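Local coordinates for protein muramidase (Sodiomyces alcalophilus, PDB 6ZM8) that probably cleaves bacterial peptidoglycan as a family 25 glycoside hydrolase, hydrolysing the glycan chain of the cell wall as lysozymes do, at residues W131-T136 / P156-R161; G174-W179 / S191-G196; L94-N99 / N115-F120. All blocks are in the same frame, centred on the assembly; numbering follows the deposited sequence.

Contact 1: W131-T136 / P156-R161; sequences WPVIYT and PLWIAR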
loop_
_atom_site.group_PDB
_atom_site.type_symbol
_atom_site.label_atom_id
_atom_site.label_comp_id
_atom_site.label_asym_id
_atom_site.label_seq_id
_atom_site.Cartn_x
_atom_site.Cartn_y
_atom_site.Cartn_z
ATOM N N TRP A 131 2.932 -7.119 9.519
ATOM C CA TRP A 131 3.466 -5.781 9.325
ATOM C C TRP A 131 2.933 -5.260 7.982
ATOM O O TRP A 131 2.959 -5.967 6.984
ATOM C CB TRP A 131 4.997 -5.778 9.308
ATOM C CG TRP A 131 5.583 -6.254 10.600
ATOM C CD1 TRP A 131 6.230 -7.432 10.817
ATOM C CD2 TRP A 131 5.530 -5.607 11.871
ATOM N NE1 TRP A 131 6.580 -7.552 12.135
ATOM C CE2 TRP A 131 6.160 -6.447 12.806
ATOM C CE3 TRP A 131 4.990 -4.410 12.321
ATOM C CZ2 TRP A 131 6.262 -6.121 14.161
ATOM C CZ3 TRP A 131 5.101 -4.096 13.665
ATOM C CH2 TRP A 131 5.725 -4.938 14.579
ATOM N N PRO A 132 2.445 -4.022 7.943
ATOM C CA PRO A 132 1.935 -3.485 6.689
ATOM C C PRO A 132 3.079 -3.154 5.736
ATOM O O PRO A 132 4.215 -2.877 6.128
ATOM C CB PRO A 132 1.178 -2.242 7.119
ATOM C CG PRO A 132 1.971 -1.771 8.328
ATOM C CD PRO A 132 2.406 -3.041 9.035
ATOM N N VAL A 133 2.724 -3.130 4.444
ATOM C CA VAL A 133 3.558 -2.493 3.438
ATOM C C VAL A 133 3.489 -0.977 3.629
ATOM O O VAL A 133 2.439 -0.450 4.032
ATOM C CB VAL A 133 3.009 -2.921 2.058
ATOM C CG1 VAL A 133 3.570 -2.107 0.898
ATOM C CG2 VAL A 133 3.281 -4.408 1.834
ATOM N N ILE A 134 4.594 -0.283 3.356
ATOM C CA ILE A 134 4.595 1.180 3.336
ATOM C C ILE A 134 4.739 1.642 1.890
ATOM O O ILE A 134 5.740 1.316 1.233
ATOM C CB ILE A 134 5.707 1.751 4.218
ATOM C CG1 ILE A 134 5.362 1.516 5.686
ATOM C CG2 ILE A 134 5.938 3.246 3.925
ATOM C CD1 ILE A 134 6.469 1.880 6.661
ATOM N N TYR A 135 3.743 2.415 1.429
ATOM C CA TYR A 135 3.792 3.095 0.128
ATOM C C TYR A 135 4.177 4.549 0.383
ATOM O O TYR A 135 3.517 5.246 1.164
ATOM C CB TYR A 135 2.438 3.031 -0.567
ATOM C CG TYR A 135 2.356 3.909 -1.813
ATOM C CD1 TYR A 135 2.023 5.260 -1.718
ATOM C CD2 TYR A 135 2.592 3.391 -3.077
ATOM C CE1 TYR A 135 1.928 6.058 -2.834
ATOM C CE2 TYR A 135 2.467 4.171 -4.223
ATOM C CZ TYR A 135 2.127 5.524 -4.102
ATOM O OH TYR A 135 1.959 6.334 -5.189
ATOM N N THR A 136 5.229 4.989 -0.291
ATOM C CA THR A 136 5.665 6.374 -0.160
ATOM C C THR A 136 6.545 6.725 -1.367
ATOM O O THR A 136 6.709 5.938 -2.300
ATOM C CB THR A 136 6.389 6.577 1.199
ATOM O OG1 THR A 136 6.466 7.977 1.490
ATOM C CG2 THR A 136 7.764 5.953 1.250
ATOM N N PRO A 156 7.607 -4.109 4.219
ATOM C CA PRO A 156 8.061 -4.077 2.833
ATOM C C PRO A 156 7.780 -2.703 2.198
ATOM O O PRO A 156 6.732 -2.091 2.481
ATOM C CB PRO A 156 7.224 -5.170 2.147
ATOM C CG PRO A 156 6.843 -6.108 3.304
ATOM C CD PRO A 156 6.609 -5.166 4.467
ATOM N N LEU A 157 8.660 -2.288 1.310
ATOM C CA LEU A 157 8.542 -0.983 0.656
ATOM C C LEU A 157 7.807 -1.091 -0.671
ATOM O O LEU A 157 8.162 -1.896 -1.537
ATOM C CB LEU A 157 9.953 -0.446 0.389
ATOM C CG LEU A 157 10.006 0.905 -0.345
ATOM C CD1 LEU A 157 9.400 2.032 0.497
ATOM C CD2 LEU A 157 11.462 1.200 -0.709
ATOM N N TRP A 158 6.828 -0.198 -0.826
ATOM C CA TRP A 158 6.125 0.033 -2.093
ATOM C C TRP A 158 6.479 1.477 -2.497
ATOM O O TRP A 158 5.952 2.434 -1.937
ATOM C CB TRP A 158 4.636 -0.194 -1.901
ATOM C CG TRP A 158 3.783 -0.025 -3.108
ATOM C CD1 TRP A 158 4.147 0.206 -4.402
ATOM C CD2 TRP A 158 2.345 -0.090 -3.101
ATOM N NE1 TRP A 158 3.021 0.312 -5.207
ATOM C CE2 TRP A 158 1.908 0.142 -4.422
ATOM C CE3 TRP A 158 1.396 -0.251 -2.080
ATOM C CZ2 TRP A 158 0.554 0.236 -4.757
ATOM C CZ3 TRP A 158 0.049 -0.130 -2.399
ATOM C CH2 TRP A 158 -0.355 0.109 -3.726
ATOM N N ILE A 159 7.448 1.592 -3.398
ATOM C CA ILE A 159 8.001 2.903 -3.749
ATOM C C ILE A 159 7.349 3.399 -5.034
ATOM O O ILE A 159 7.163 2.611 -5.964
ATOM C CB ILE A 159 9.534 2.810 -3.866
ATOM C CG1 ILE A 159 10.207 4.178 -3.881
ATOM C CG2 ILE A 159 10.002 1.946 -5.042
ATOM C CD1 ILE A 159 10.060 4.939 -2.582
ATOM N N ALA A 160 7.078 4.693 -5.100
ATOM C CA ALA A 160 6.506 5.286 -6.304
ATOM C C ALA A 160 7.544 6.198 -6.980
ATOM O O ALA A 160 8.084 7.108 -6.351
ATOM C CB ALA A 160 5.253 6.057 -6.006
ATOM N N ARG A 161 7.741 5.962 -8.280
ATOM C CA ARG A 161 8.569 6.852 -9.106
ATOM C C ARG A 161 8.253 6.515 -10.569
ATOM O O ARG A 161 8.542 5.394 -11.016
ATOM C CB ARG A 161 10.056 6.684 -8.856
ATOM C CG ARG A 161 10.878 7.710 -9.640
ATOM C CD ARG A 161 12.349 7.435 -9.615
ATOM N NE ARG A 161 13.093 8.538 -10.151
ATOM C CZ ARG A 161 14.195 8.400 -10.818
ATOM N NH1 ARG A 161 14.683 7.256 -11.231
ATOM N NH2 ARG A 161 14.911 9.464 -11.087
#
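Ile-134 pairs with Pro-156 and Trp-158 across the parallel strands 133-136 and 157-160. Its N donates to Pro-156 O at 2.9 Å and its O accepts Trp-158 N at 2.8 Å, so it bonds to the residues before and after Leu-157, its bridge partner. Thr-136 does the same about Ile-159, its N meeting Trp-158 O and its O receiving Ala-160 N, both at 3.1 Å. Trp-158 O also takes a CA-H contact from Tyr-135.

Aromatic contact dominates the face that carries Tyr-135 and Trp-158. Both rings leave with CG anti to the backbone N (chi1 171° and -179°) and meet as a T-shaped pair: the Tyr-135 edge stands over the indole, with CD2 3.4 Å above its plane.

Aliphatic groups fill in beside the rings. Val-133 CG1 sits at the indole edge, 3.6 Å from Trp-158 CB, and Ala-160 CB lies 3.4 Å from Tyr-135 OH.

The polar ends are held elsewhere, Tyr-135 OH by Gln-180 and Trp-158 NE1 by Asn-192 OD1. Within this beta-alpha-beta unit, closed through helix 138-145, a general principle shows: directional backbone bonds set the register, while the steeply inclined rings, each tied at its polar end, are probably hindered from turning.

Contact 2: G174-W179 / S191-G196; sequences GFYTFW and SNWFNG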
loop_
_atom_site.group_PDB
_atom_site.type_symbol
_atom_site.label_atom_id
_atom_site.label_comp_id
_atom_site.label_asym_id
_atom_site.label_seq_id
_atom_site.Cartn_x
_atom_site.Cartn_y
_atom_site.Cartn_z
ATOM N N GLY A 174 17.045 -2.006 1.502
ATOM C CA GLY A 174 18.006 -2.433 0.498
ATOM C C GLY A 174 17.397 -2.687 -0.860
ATOM O O GLY A 174 18.116 -2.787 -1.849
ATOM N N PHE A 175 16.071 -2.801 -0.912
ATOM C CA PHE A 175 15.370 -3.167 -2.139
ATOM C C PHE A 175 13.916 -2.764 -1.971
ATOM O O PHE A 175 13.393 -2.679 -0.862
ATOM C CB PHE A 175 15.450 -4.675 -2.420
ATOM C CG PHE A 175 14.967 -5.527 -1.294
ATOM C CD1 PHE A 175 15.854 -5.935 -0.294
ATOM C CD2 PHE A 175 13.631 -5.925 -1.194
ATOM C CE1 PHE A 175 15.409 -6.722 0.754
ATOM C CE2 PHE A 175 13.178 -6.690 -0.132
ATOM C CZ PHE A 175 14.082 -7.110 0.841
ATOM N N TYR A 176 13.262 -2.537 -3.109
ATOM C CA TYR A 176 11.819 -2.376 -3.131
ATOM C C TYR A 176 11.156 -3.763 -3.141
ATOM O O TYR A 176 11.701 -4.707 -3.722
ATOM C CB TYR A 176 11.317 -1.520 -4.313
ATOM C CG TYR A 176 11.323 -2.149 -5.707
ATOM C CD1 TYR A 176 10.268 -2.940 -6.120
ATOM C CD2 TYR A 176 12.335 -1.913 -6.642
ATOM C CE1 TYR A 176 10.198 -3.472 -7.393
ATOM C CE2 TYR A 176 12.298 -2.457 -7.913
ATOM C CZ TYR A 176 11.210 -3.228 -8.300
ATOM O OH TYR A 176 11.075 -3.766 -9.547
ATOM N N THR A 177 9.956 -3.839 -2.562
ATOM C CA THR A 177 9.093 -4.995 -2.747
ATOM C C THR A 177 8.134 -4.763 -3.906
ATOM O O THR A 177 7.963 -5.631 -4.775
ATOM C CB THR A 177 8.396 -5.344 -1.424
ATOM O OG1 THR A 177 9.397 -5.753 -0.482
ATOM C CG2 THR A 177 7.410 -6.485 -1.593
ATOM N N PHE A 178 7.493 -3.580 -3.926
ATOM C CA PHE A 178 6.704 -3.155 -5.077
ATOM C C PHE A 178 7.256 -1.798 -5.551
ATOM O O PHE A 178 7.689 -0.987 -4.737
ATOM C CB PHE A 178 5.221 -2.984 -4.705
ATOM C CG PHE A 178 4.562 -4.256 -4.215
ATOM C CD1 PHE A 178 4.141 -5.224 -5.116
ATOM C CD2 PHE A 178 4.353 -4.459 -2.853
ATOM C CE1 PHE A 178 3.487 -6.365 -4.664
ATOM C CE2 PHE A 178 3.718 -5.601 -2.405
ATOM C CZ PHE A 178 3.274 -6.554 -3.316
ATOM N N TRP A 179 7.131 -1.563 -6.855
ATOM C CA TRP A 179 7.504 -0.284 -7.473
ATOM C C TRP A 179 6.339 0.150 -8.353
ATOM O O TRP A 179 5.982 -0.542 -9.319
ATOM C CB TRP A 179 8.781 -0.441 -8.312
ATOM C CG TRP A 179 9.129 0.753 -9.157
ATOM C CD1 TRP A 179 8.766 2.061 -9.024
ATOM C CD2 TRP A 179 9.929 0.674 -10.359
ATOM N NE1 TRP A 179 9.297 2.810 -10.033
ATOM C CE2 TRP A 179 9.992 1.988 -10.886
ATOM C CE3 TRP A 179 10.581 -0.357 -11.039
ATOM C CZ2 TRP A 179 10.628 2.284 -12.093
ATOM C CZ3 TRP A 179 11.215 -0.078 -12.216
ATOM C CH2 TRP A 179 11.226 1.230 -12.738
ATOM N N SER A 191 0.356 1.226 -12.383
ATOM C CA SER A 191 1.045 -0.022 -12.665
ATOM C C SER A 191 2.180 -0.245 -11.669
ATOM O O SER A 191 2.909 0.693 -11.343
ATOM C CB SER A 191 1.643 -0.022 -14.071
ATOM O OG SER A 191 0.631 0.240 -15.047
ATOM N N ASN A 192 2.330 -1.505 -11.250
ATOM C CA ASN A 192 3.344 -1.899 -10.286
ATOM C C ASN A 192 4.146 -3.098 -10.801
ATOM O O ASN A 192 3.641 -3.971 -11.502
ATOM C CB ASN A 192 2.702 -2.339 -8.959
ATOM C CG ASN A 192 1.933 -1.192 -8.339
ATOM O OD1 ASN A 192 2.509 -0.161 -8.013
ATOM N ND2 ASN A 192 0.614 -1.372 -8.186
ATOM N N TRP A 193 5.393 -3.161 -10.325
ATOM C CA TRP A 193 6.203 -4.377 -10.365
ATOM C C TRP A 193 6.354 -4.915 -8.959
ATOM O O TRP A 193 6.609 -4.152 -8.020
ATOM C CB TRP A 193 7.606 -4.110 -10.907
ATOM C CG TRP A 193 7.659 -3.636 -12.326
ATOM C CD1 TRP A 193 8.199 -2.474 -12.774
ATOM C CD2 TRP A 193 7.146 -4.296 -13.509
ATOM N NE1 TRP A 193 8.094 -2.361 -14.134
ATOM C CE2 TRP A 193 7.404 -3.437 -14.620
ATOM C CE3 TRP A 193 6.486 -5.504 -13.740
ATOM C CZ2 TRP A 193 7.009 -3.763 -15.927
ATOM C CZ3 TRP A 193 6.095 -5.820 -15.029
ATOM C CH2 TRP A 193 6.362 -4.968 -16.100
ATOM N N PHE A 194 6.275 -6.236 -8.831
ATOM C CA PHE A 194 6.719 -6.945 -7.634
ATOM C C PHE A 194 8.119 -7.486 -7.902
ATOM O O PHE A 194 8.366 -8.144 -8.917
ATOM C CB PHE A 194 5.761 -8.114 -7.315
ATOM C CG PHE A 194 6.307 -9.021 -6.233
ATOM C CD1 PHE A 194 6.329 -8.631 -4.908
ATOM C CD2 PHE A 194 6.813 -10.286 -6.566
ATOM C CE1 PHE A 194 6.832 -9.483 -3.931
ATOM C CE2 PHE A 194 7.308 -11.133 -5.588
ATOM C CZ PHE A 194 7.319 -10.738 -4.282
ATOM N N ASN A 195 9.030 -7.219 -6.947
ATOM C CA ASN A 195 10.446 -7.577 -7.070
ATOM C C ASN A 195 10.702 -9.000 -6.582
ATOM O O ASN A 195 11.346 -9.193 -5.571
ATOM C CB ASN A 195 11.267 -6.583 -6.255
ATOM C CG ASN A 195 12.742 -6.714 -6.421
ATOM O OD1 ASN A 195 13.203 -7.406 -7.340
ATOM N ND2 ASN A 195 13.476 -6.061 -5.557
ATOM N N GLY A 196 10.271 -9.964 -7.336
ATOM C CA GLY A 196 10.500 -11.346 -6.999
ATOM C C GLY A 196 9.706 -12.256 -7.894
ATOM O O GLY A 196 9.018 -11.800 -8.817
#
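Trp-179 and Trp-193 extend side by side from one face of the hairpin formed by strands 178-182 and 190-194, as a hydrogen-bonded antiparallel pair. Their indoles point the same way without stacking: the planes are inclined at 54°, and Trp-179 CE3 reaches the edge of the Trp-193 ring at CD1, 3.6 Å away. Beneath them the two backbones exchange bonds, Trp-179 N to Trp-193 O and Trp-193 N to Trp-179 O. Trp-179 NE1 is held by Arg-161 O, and the Trp-193 ring stacks with Tyr-181.

The other face bears Phe-178 and Phe-194, a non-hydrogen-bonded pair. Phe-178, with CG beside its backbone N (chi1 -61°), brings CE1 to 3.6 Å from CD1 of Phe-194, whose own CG lies anti to its N (chi1 170°) and whose ring is set obliquely to the first. Thr-177 CG2 lies alongside Phe-194, 3.8 Å from CE1, and helix 198-206 packs against both phenylalanines.

At the end of the hairpin far from its connecting loop Asn-195, centre of an inverse gamma turn, reaches back across the strands. Its ND2 meets Tyr-176 O at 2.9 Å, in the carbonyl plane and in its own amide plane, while Asn-195 N binds Thr-177 O at 2.9 Å. The Tyr-176 ring has a second conformer, so its placement against the Asn-195 amide is uncertain.

Two bonds from one asparagine therefore fasten the backbone beside the Phe-178/Phe-194 pair. The chemistry illustrates a division of labour common to beta hairpins: backbone and amide bonds fix the register, and the obliquely set aromatic rings fill both faces by shape rather than by polar attraction.

Contact 3: L94-N99 / N115-F120; sequences LDIEYN and NWIEDF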
loop_
_atom_site.group_PDB
_atom_site.type_symbol
_atom_site.label_atom_id
_atom_site.label_comp_id
_atom_site.label_asym_id
_atom_site.label_seq_id
_atom_site.Cartn_x
_atom_site.Cartn_y
_atom_site.Cartn_z
ATOM N N LEU A 94 0.035 0.953 3.969
ATOM C CA LEU A 94 -0.102 2.316 4.460
ATOM C C LEU A 94 0.402 3.254 3.353
ATOM O O LEU A 94 1.601 3.270 3.060
ATOM C CB LEU A 94 0.732 2.493 5.718
ATOM C CG LEU A 94 0.737 3.915 6.281
ATOM C CD1 LEU A 94 -0.655 4.347 6.737
ATOM C CD2 LEU A 94 1.726 4.018 7.425
ATOM N N ASP A 95 -0.517 4.036 2.766
ATOM C CA ASP A 95 -0.168 5.036 1.745
ATOM C C ASP A 95 0.073 6.342 2.496
ATOM O O ASP A 95 -0.884 7.025 2.925
ATOM C CB ASP A 95 -1.319 5.105 0.753
ATOM C CG ASP A 95 -1.212 6.183 -0.283
ATOM O OD1 ASP A 95 -0.239 6.961 -0.228
ATOM O OD2 ASP A 95 -2.112 6.249 -1.144
ATOM N N ILE A 96 1.354 6.639 2.701
ATOM C CA ILE A 96 1.807 7.748 3.532
ATOM C C ILE A 96 2.635 8.689 2.632
ATOM O O ILE A 96 3.774 8.368 2.247
ATOM C CB ILE A 96 2.510 7.253 4.813
ATOM C CG1 ILE A 96 3.036 8.398 5.660
ATOM C CG2 ILE A 96 3.638 6.258 4.557
ATOM C CD1 ILE A 96 1.992 9.320 6.224
ATOM N N GLU A 97 2.010 9.789 2.240
ATOM C CA GLU A 97 2.531 10.626 1.180
ATOM C C GLU A 97 2.001 12.058 1.354
ATOM O O GLU A 97 1.329 12.391 2.319
ATOM C CB GLU A 97 2.111 10.071 -0.201
ATOM C CG GLU A 97 0.608 10.128 -0.412
ATOM C CD GLU A 97 0.238 9.751 -1.846
ATOM O OE1 GLU A 97 0.219 10.668 -2.707
ATOM O OE2 GLU A 97 -0.079 8.596 -2.112
ATOM N N TYR A 98 2.283 12.872 0.340
ATOM C CA TYR A 98 1.989 14.314 0.350
ATOM C C TYR A 98 0.553 14.574 0.805
ATOM O O TYR A 98 -0.424 14.041 0.269
ATOM C CB TYR A 98 2.138 14.898 -1.073
ATOM C CG TYR A 98 3.376 14.414 -1.799
ATOM C CD1 TYR A 98 4.598 15.071 -1.684
ATOM C CD2 TYR A 98 3.325 13.268 -2.584
ATOM C CE1 TYR A 98 5.733 14.574 -2.311
ATOM C CE2 TYR A 98 4.435 12.785 -3.223
ATOM C CZ TYR A 98 5.641 13.426 -3.086
ATOM O OH TYR A 98 6.707 12.872 -3.760
ATOM N N ASN A 99 0.429 15.511 1.743
ATOM C CA ASN A 99 -0.908 15.985 2.138
ATOM C C ASN A 99 -1.676 16.500 0.916
ATOM O O ASN A 99 -1.192 17.406 0.233
ATOM C CB ASN A 99 -0.687 17.098 3.139
ATOM C CG ASN A 99 -1.966 17.657 3.738
ATOM O OD1 ASN A 99 -3.086 17.221 3.426
ATOM N ND2 ASN A 99 -1.773 18.630 4.622
ATOM N N ASN A 115 6.687 8.667 14.887
ATOM C CA ASN A 115 5.885 8.061 15.931
ATOM C C ASN A 115 4.483 7.688 15.426
ATOM O O ASN A 115 3.939 6.653 15.848
ATOM C CB ASN A 115 5.737 9.015 17.135
ATOM C CG ASN A 115 7.023 9.251 17.892
ATOM O OD1 ASN A 115 8.023 8.567 17.685
ATOM N ND2 ASN A 115 6.965 10.233 18.777
ATOM N N TRP A 116 3.893 8.517 14.590
ATOM C CA TRP A 116 2.566 8.242 14.058
ATOM C C TRP A 116 2.585 6.955 13.229
ATOM O O TRP A 116 1.738 6.079 13.368
ATOM C CB TRP A 116 2.097 9.452 13.219
ATOM C CG TRP A 116 0.680 9.369 12.787
ATOM C CD1 TRP A 116 -0.363 9.988 13.414
ATOM C CD2 TRP A 116 0.122 8.606 11.705
ATOM N NE1 TRP A 116 -1.549 9.656 12.781
ATOM C CE2 TRP A 116 -1.282 8.814 11.751
ATOM C CE3 TRP A 116 0.637 7.794 10.692
ATOM C CZ2 TRP A 116 -2.152 8.212 10.844
ATOM C CZ3 TRP A 116 -0.224 7.183 9.790
ATOM C CH2 TRP A 116 -1.607 7.388 9.888
ATOM N N ILE A 117 3.575 6.874 12.338
ATOM C CA ILE A 117 3.727 5.674 11.490
ATOM C C ILE A 117 3.960 4.448 12.379
ATOM O O ILE A 117 3.373 3.396 12.136
ATOM C CB ILE A 117 4.842 5.890 10.461
ATOM C CG1 ILE A 117 4.484 7.050 9.515
ATOM C CG2 ILE A 117 5.099 4.600 9.680
ATOM C CD1 ILE A 117 5.674 7.573 8.722
ATOM N N GLU A 118 4.832 4.576 13.397
ATOM C CA GLU A 118 5.064 3.462 14.315
ATOM C C GLU A 118 3.762 3.006 14.956
ATOM O O GLU A 118 3.502 1.805 15.108
ATOM C CB GLU A 118 6.088 3.888 15.361
ATOM C CG GLU A 118 6.422 2.774 16.364
ATOM C CD GLU A 118 7.125 1.600 15.726
ATOM O OE1 GLU A 118 8.233 1.777 15.199
ATOM O OE2 GLU A 118 6.519 0.528 15.649
ATOM N N ASP A 119 2.933 3.964 15.384
ATOM C CA ASP A 119 1.667 3.613 16.013
ATOM C C ASP A 119 0.766 2.857 15.018
ATOM O O ASP A 119 0.133 1.852 15.370
ATOM C CB ASP A 119 1.004 4.887 16.543
ATOM C CG ASP A 119 -0.117 4.663 17.526
ATOM O OD1 ASP A 119 -0.142 3.642 18.202
ATOM O OD2 ASP A 119 -0.958 5.609 17.628
ATOM N N PHE A 120 0.707 3.327 13.780
ATOM C CA PHE A 120 -0.083 2.614 12.766
ATOM C C PHE A 120 0.450 1.192 12.559
ATOM O O PHE A 120 -0.318 0.218 12.561
ATOM C CB PHE A 120 -0.077 3.404 11.445
ATOM C CG PHE A 120 -0.965 2.773 10.400
ATOM C CD1 PHE A 120 -0.548 1.669 9.657
ATOM C CD2 PHE A 120 -2.237 3.286 10.164
ATOM C CE1 PHE A 120 -1.399 1.069 8.731
ATOM C CE2 PHE A 120 -3.078 2.702 9.213
ATOM C CZ PHE A 120 -2.658 1.591 8.508
#
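Leu-94 and Ile-96 of segment 94-99 face helix 110-128, with CA of Leu-94 8.3 Å from CA of Phe-120 and CA of Ile-96 8.4 Å from CA of Ile-117. All the contacts between them are apolar, an example of how a barrel strand and its covering helix are joined by the fit of side chains.

Leu-94 lies at the centre. With CG anti to the backbone N (chi1 176°), it sends its branched end against the Phe-120 ring, and CD1 settles over the middle of that ring, 3.7 Å from the centroid and 4° off the ring normal. This is a nearly ideal CH-pi contact, in which one methyl group touches all six ring carbons almost equally. The two side chains run antiparallel alongside one another, and Phe-120 CE1 also comes within 4.0 Å of Leu-94 CB.

The same CD1 meets the edge of Trp-116 at CZ3, 4.2 Å away, near the plane of the indole, whose NE1 is bound to Ser-67 O. The second methyl, CD2, turns to CG2 of Ile-117 at 4.1 Å. Ile-117 sends its longer branch on toward Ile-96, CD1 lying 4.1 Å from CG1 there, and so spans both residues. An alanine in place of Phe-120 would remove the flat surface under the leucine methyl and is likely to leave a gap between strand and helix in which Leu-94 could turn.

This layer forms the strand-to-helix half of a beta-alpha-beta unit that continues into strand 133-136. Phe-120 and Trp-116 also meet helix 69-78, while Ile-96 and Ile-117 both touch Trp-141 of helix 138-145, so helix 110-128 is packed between its two neighbours on the outside of the barrel.

The three contacts follow one another round a single curled sheet, as expected for the barrel of family 25. Contact 1 is the middle member: its centre lies about 9 Å from that of contact 2 and about 11 Å from that of contact 3, whereas contacts 2 and 3 are about 20 Å apart between centres and do not touch. Probable backbone bonds splice them, Leu-157 O to Thr-177 N and Val-133 O to Leu-94 N, each 2.8 Å. Asp-95 and Glu-97 fit the Asp-X-Glu pattern associated with the family's active site; Tyr-135 CD1 of contact 1 packs 3.2 Å from Asp-95 OD1. The Asn-192 amide joins contact 2 to contact 1 and also bonds Asp-6.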